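PDB 4O5H: phenylacetaldehyde dehydrogenase from Burkholderia cenocepacia, which probably oxidises phenylacetaldehyde to phenylacetate with NAD+ as the electron acceptor, as a member of the aldehyde dehydrogenase family. Local coordinates for residues Thr430-Gln433 with Leu434-Thr438; Asp450-Ala453 with Ile454-Val458. All coordinates share one frame; numbering follows the deposited sequence.

Leaving strand 419-425, the chain enters helix 428-436, where contact 1 spans the last turns and the exit of the helix. It then runs through strand 443-447 into helix 451-457, the site of contact 2, before reaching strand 465-468. Both contacts are local: each links successive turns of one helix, contact 1 running on into the turn after it and contact 2 starting at the N-cap, and they follow in series without nesting or crossing. Their centres lie about 16 Å apart, and the two helices meet where Val432 CG2 and Leu457 CD1 come into tight contact (3.3 Å). Contact 1 belongs to the connection over the middle of the seven-stranded sheet, whereas contact 2 joins two neighbouring strands at its edge and reaches the second subunit.

Contact 1: Thr430-Gln433 with Leu434-Thr438; sequences TAVQ and LANDT
Thr430 O receives the N-H of Leu434 at 2.9 Å (O to N), in a nearly straight bond with an N-H...O angle of 165°. The same carbonyl oxygen is overlaid by the leucine side chain, whose CG comes within 3.3 Å of it. Beyond it the two side chains run alongside each other in the same direction, with Thr430 CG2 3.9 Å from Leu434 CD1, while Thr430 OG1 bonds to Asp427. Gln433 reaches the next turn by bending: its chi2 of -95° swings the amide over toward Leu434 and Asp437. OE1 of Gln433 then lies 3.8 Å from Leu434 CD2, and its NE2 approaches Asp437 CB at 4.1 Å, with amide and carboxylate planes turned 36° apart; the carboxylate itself is held from outside by Arg412, in a salt bridge, and Gln406. The helix belongs to a beta-alpha-beta crossover that leaves strand 419-425, passes over strands 320-326 and 288-292, where Leu434 packs on Tyr324 and Ala435 on Pro289 and Ile291, and enters strand 443-447, in what corresponds to the catalytic domain of the family. On another side of the helix Val432 CG1 lies 3.7 Å from Asn436 ND2, and Val432 O accepts the Asn436 N-H at 3.0 Å (O to N), the Asn436 amide being secured at both ends by Arg460 O and Ala462 N. Past it Asp437 forms the centre of an inverse gamma turn, in which Thr438 N makes a weak bond to Asn436 O at 2.9 Å.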
ATOM      1  N   THR A 430       8.117  10.422  29.758  1.00 18.80           N
ATOM      2  CA  THR A 430       8.784  11.491  29.037  1.00 19.25           C
ATOM      3  C   THR A 430       9.613  10.959  27.889  1.00 18.37           C
ATOM      4  O   THR A 430       9.636  11.551  26.830  1.00 18.30           O
ATOM      5  CB  THR A 430       9.651  12.317  29.985  1.00 20.36           C
ATOM      6  OG1 THR A 430       8.797  12.905  30.955  1.00 21.25           O
ATOM      7  CG2 THR A 430      10.344  13.449  29.253  1.00 20.80           C
ATOM      8  N   ALA A 431      10.286   9.826  28.103  1.00 18.04           N
ATOM      9  CA  ALA A 431      11.084   9.205  27.061  1.00 17.44           C
ATOM     10  C   ALA A 431      10.186   8.832  25.878  1.00 16.70           C
ATOM     11  O   ALA A 431      10.563   9.052  24.732  1.00 15.47           O
ATOM     12  CB  ALA A 431      11.786   7.956  27.586  1.00 17.39           C
ATOM     13  N   VAL A 432       8.990   8.327  26.175  1.00 16.69           N
ATOM     14  CA  VAL A 432       8.025   7.990  25.134  1.00 16.28           C
ATOM     15  C   VAL A 432       7.590   9.240  24.363  1.00 17.15           C
ATOM     16  O   VAL A 432       7.591   9.225  23.126  1.00 16.37           O
ATOM     17  CB  VAL A 432       6.791   7.278  25.693  1.00 16.09           C
ATOM     18  CG1 VAL A 432       5.664   7.175  24.646  1.00 15.91           C
ATOM     19  CG2 VAL A 432       7.171   5.890  26.180  1.00 15.85           C
ATOM     20  N   GLN A 433       7.236  10.309  25.080  1.00 18.07           N
ATOM     21  CA  GLN A 433       6.852  11.548  24.427  1.00 20.11           C
ATOM     22  C   GLN A 433       7.988  12.056  23.494  1.00 19.17           C
ATOM     23  O   GLN A 433       7.733  12.419  22.342  1.00 18.22           O
ATOM     24  CB  GLN A 433       6.430  12.592  25.443  1.00 23.17           C
ATOM     25  CG  GLN A 433       5.978  13.905  24.842  1.00 27.72           C
ATOM     26  CD  GLN A 433       7.097  14.945  24.760  1.00 33.01           C
ATOM     27  OE1 GLN A 433       7.941  15.132  25.683  1.00 35.47           O
ATOM     28  NE2 GLN A 433       7.120  15.629  23.632  1.00 36.83           N
ATOM     29  N   LEU A 434       9.224  12.052  23.989  1.00 18.41           N
ATOM     30  CA  LEU A 434      10.347  12.535  23.195  1.00 18.26           C
ATOM     31  C   LEU A 434      10.578  11.650  21.984  1.00 16.85           C
ATOM     32  O   LEU A 434      10.777  12.147  20.881  1.00 16.46           O
ATOM     33  CB  LEU A 434      11.603  12.629  24.050  1.00 18.79           C
ATOM     34  CG  LEU A 434      11.536  13.673  25.170  1.00 19.68           C
ATOM     35  CD1 LEU A 434      12.656  13.433  26.172  1.00 20.27           C
ATOM     36  CD2 LEU A 434      11.593  15.102  24.641  1.00 19.73           C
ATOM     37  N   ALA A 435      10.516  10.335  22.183  1.00 15.50           N
ATOM     38  CA  ALA A 435      10.832   9.411  21.147  1.00 14.59           C
ATOM     39  C   ALA A 435       9.816   9.498  19.983  1.00 14.16           C
ATOM     40  O   ALA A 435      10.216   9.445  18.810  1.00 13.57           O
ATOM     41  CB  ALA A 435      10.883   8.001  21.711  1.00 14.66           C
ATOM     42  N   ASN A 436       8.541   9.662  20.311  1.00 13.83           N
ATOM     43  CA  ASN A 436       7.496   9.821  19.317  1.00 14.05           C
ATOM     44  C   ASN A 436       7.354  11.234  18.767  1.00 14.54           C
ATOM     45  O   ASN A 436       6.583  11.429  17.850  1.00 14.17           O
ATOM     46  CB  ASN A 436       6.135   9.354  19.847  1.00 14.03           C
ATOM     47  CG  ASN A 436       6.062   7.851  20.026  1.00 13.97           C
ATOM     48  OD1 ASN A 436       6.669   7.096  19.274  1.00 13.75           O
ATOM     49  ND2 ASN A 436       5.304   7.415  21.001  1.00 14.03           N
ATOM     50  N   ASP A 437       8.115  12.189  19.280  1.00 15.12           N
ATOM     51  CA  ASP A 437       8.055  13.589  18.824  1.00 15.79           C
ATOM     52  C   ASP A 437       8.894  13.782  17.535  1.00 15.32           C
ATOM     53  O   ASP A 437       9.976  14.407  17.544  1.00 15.27           O
ATOM     54  CB  ASP A 437       8.533  14.523  19.965  1.00 16.89           C
ATOM     55  CG  ASP A 437       8.505  15.998  19.580  1.00 18.13           C
ATOM     56  OD1 ASP A 437       7.582  16.386  18.838  1.00 19.38           O
ATOM     57  OD2 ASP A 437       9.417  16.760  19.987  1.00 18.45           O
ATOM     58  N   THR A 438       8.349  13.246  16.443  1.00 14.75           N
ATOM     59  CA  THR A 438       8.993  13.203  15.129  1.00 13.94           C
ATOM     60  C   THR A 438       7.895  12.902  14.130  1.00 13.82           C
ATOM     61  O   THR A 438       6.943  12.191  14.454  1.00 13.79           O
ATOM     62  CB  THR A 438      10.112  12.145  15.063  1.00 13.43           C
ATOM     63  OG1 THR A 438      10.620  12.042  13.739  1.00 13.57           O
ATOM     64  CG2 THR A 438       9.613  10.745  15.484  1.00 13.27           C
TER

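Contact 2: Asp450-Ala453 with Ile454-Val458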
ATOM      1  N   ASP A 450      15.287  -5.107  31.877  1.00 14.53           N
ATOM      2  CA  ASP A 450      14.098  -5.052  32.719  1.00 14.71           C
ATOM      3  C   ASP A 450      12.878  -5.506  31.871  1.00 14.01           C
ATOM      4  O   ASP A 450      12.336  -4.733  31.116  1.00 13.37           O
ATOM      5  CB  ASP A 450      13.929  -3.584  33.170  1.00 15.12           C
ATOM      6  CG  ASP A 450      12.743  -3.360  34.119  1.00 15.67           C
ATOM      7  OD1 ASP A 450      11.721  -4.060  34.130  1.00 15.28           O
ATOM      8  OD2 ASP A 450      12.830  -2.381  34.847  1.00 16.74           O
ATOM      9  N   LEU A 451      12.448  -6.744  32.063  1.00 13.98           N
ATOM     10  CA  LEU A 451      11.368  -7.350  31.289  1.00 13.69           C
ATOM     11  C   LEU A 451      10.098  -6.517  31.307  1.00 13.29           C
ATOM     12  O   LEU A 451       9.557  -6.221  30.255  1.00 13.17           O
ATOM     13  CB  LEU A 451      11.026  -8.761  31.836  1.00 14.07           C
ATOM     14  CG  LEU A 451       9.827  -9.448  31.143  1.00 14.12           C
ATOM     15  CD1 LEU A 451      10.307 -10.243  29.953  1.00 13.94           C
ATOM     16  CD2 LEU A 451       9.103 -10.381  32.106  1.00 14.75           C
ATOM     17  N   SER A 452       9.646  -6.144  32.503  1.00 13.65           N
ATOM     18  CA  SER A 452       8.431  -5.352  32.666  0.50 13.43           C
ATOM     19  C   SER A 452       8.508  -4.021  31.928  1.00 13.19           C
ATOM     20  O   SER A 452       7.600  -3.675  31.158  1.00 12.63           O
ATOM     21  CB  SER A 452       8.171  -5.100  34.136  0.50 13.99           C
ATOM     22  OG  SER A 452       6.927  -4.460  34.299  0.50 13.96           O
ATOM     23  N   ALA A 453       9.595  -3.292  32.131  1.00 13.20           N
ATOM     24  CA  ALA A 453       9.758  -1.990  31.470  1.00 13.03           C
ATOM     25  C   ALA A 453       9.822  -2.116  29.946  1.00 12.45           C
ATOM     26  O   ALA A 453       9.258  -1.289  29.244  1.00 11.95           O
ATOM     27  CB  ALA A 453      11.015  -1.277  31.958  1.00 13.43           C
ATOM     28  N   ILE A 454      10.512  -3.129  29.470  1.00 12.39           N
ATOM     29  CA  ILE A 454      10.651  -3.349  28.031  1.00 12.15           C
ATOM     30  C   ILE A 454       9.290  -3.641  27.412  1.00 12.12           C
ATOM     31  O   ILE A 454       8.886  -3.011  26.443  1.00 11.81           O
ATOM     32  CB  ILE A 454      11.627  -4.492  27.749  1.00 12.18           C
ATOM     33  CG1 ILE A 454      13.045  -4.026  28.074  1.00 12.56           C
ATOM     34  CG2 ILE A 454      11.541  -4.940  26.278  1.00 11.78           C
ATOM     35  CD1 ILE A 454      14.030  -5.160  28.273  1.00 12.82           C
ATOM     36  N   HIS A 455       8.520  -4.522  28.040  1.00 12.53           N
ATOM     37  CA  HIS A 455       7.227  -4.892  27.474  1.00 12.53           C
ATOM     38  C   HIS A 455       6.153  -3.817  27.606  1.00 12.84           C
ATOM     39  O   HIS A 455       5.256  -3.766  26.802  1.00 13.34           O
ATOM     40  CB  HIS A 455       6.753  -6.263  27.974  1.00 12.64           C
ATOM     41  CG  HIS A 455       7.339  -7.379  27.166  1.00 12.55           C
ATOM     42  ND1 HIS A 455       6.893  -7.671  25.886  1.00 12.21           N
ATOM     43  CD2 HIS A 455       8.398  -8.194  27.391  1.00 12.62           C
ATOM     44  CE1 HIS A 455       7.643  -8.639  25.374  1.00 12.15           C
ATOM     45  NE2 HIS A 455       8.557  -8.973  26.264  1.00 12.59           N
ATOM     46  N   LYS A 456       6.296  -2.931  28.557  1.00 13.21           N
ATOM     47  CA  LYS A 456       5.419  -1.776  28.660  0.50 13.36           C
ATOM     48  C   LYS A 456       5.769  -0.730  27.610  1.00 13.15           C
ATOM     49  O   LYS A 456       4.916   0.020  27.171  1.00 13.45           O
ATOM     50  CB  LYS A 456       5.494  -1.175  30.076  0.50 13.92           C
ATOM     51  CG  LYS A 456       4.800  -2.014  31.126  0.50 14.23           C
ATOM     52  CD  LYS A 456       5.124  -1.503  32.534  0.50 14.92           C
ATOM     53  CE  LYS A 456       4.461  -2.359  33.576  0.50 15.21           C
ATOM     54  NZ  LYS A 456       3.069  -1.897  33.755  0.50 15.34           N
ATOM     55  N   LEU A 457       7.033  -0.674  27.224  1.00 12.92           N
ATOM     56  CA  LEU A 457       7.521   0.356  26.322  1.00 12.95           C
ATOM     57  C   LEU A 457       7.333   0.020  24.842  1.00 12.23           C
ATOM     58  O   LEU A 457       6.990   0.896  24.075  1.00 11.54           O
ATOM     59  CB  LEU A 457       9.024   0.582  26.507  1.00 13.49           C
ATOM     60  CG  LEU A 457       9.772   1.871  26.234  1.00 14.33           C
ATOM     61  CD1 LEU A 457       8.824   3.016  26.454  1.00 15.14           C
ATOM     62  CD2 LEU A 457      11.111   2.046  27.003  1.00 14.84           C
ATOM     63  N   VAL A 458       7.587  -1.232  24.477  1.00 11.98           N
ATOM     64  CA  VAL A 458       7.544  -1.643  23.084  1.00 12.04           C
ATOM     65  C   VAL A 458       6.239  -1.206  22.395  1.00 12.11           C
ATOM     66  O   VAL A 458       6.284  -0.650  21.328  1.00 11.35           O
ATOM     67  CB  VAL A 458       7.780  -3.160  22.917  1.00 11.94           C
ATOM     68  CG1 VAL A 458       7.382  -3.623  21.520  1.00 11.62           C
ATOM     69  CG2 VAL A 458       9.261  -3.470  23.143  1.00 12.16           C
TER
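Ile454 lays its longer branch over the carbonyl of Asp450, one turn earlier in the helix. Starting from the backbone, its CB stands 3.4 Å from Asp450 O, CG1 closes to 3.2 Å of that oxygen, and the terminal CD1 still lies 3.3 Å from it. The first torsion explains this path: with chi1 at -71°, CG1 sits beside the backbone N, the atom that gives its N-H to Asp450 O at 2.9 Å (N to O). One oxygen is thus hydrogen-bonded by the main chain and flanked by the aliphatic branch of the same residue. Asp450 is also the N-cap of the helix. Its OD1 accepts from Ala453 N at 3.0 Å, in an almost straight bond (171°) that meets the oxygen from well above the carboxylate plane, 64° out of it. The negative group beside the helix start would be expected to interact favourably with the helix dipole. Further along, Leu451 and His455 pair at an angle, Leu451 CD1 meeting His455 CD2 at 3.8 Å; Leu451 O lies at the edge of the imidazole, near its plane. Toward the other end of the helix, the bond from Leu457 N to Ala453 O, 3.1 Å, is weak.

The helix forms the connection of a beta-alpha-beta unit between strands 443-447 and 465-468, the latter outermost in its sheet within this chain. Leu457 faces inward, against Ile446 of the first strand and Val428 of helix 428-436. Ile454, His455 and Val458 instead pack on Met508, Tyr169 and Val506 of the second subunit, whose Lys504 also bonds to Val458 O, placing the helix at the dimer interface beside that subunit's strands 166-181 and 501-509.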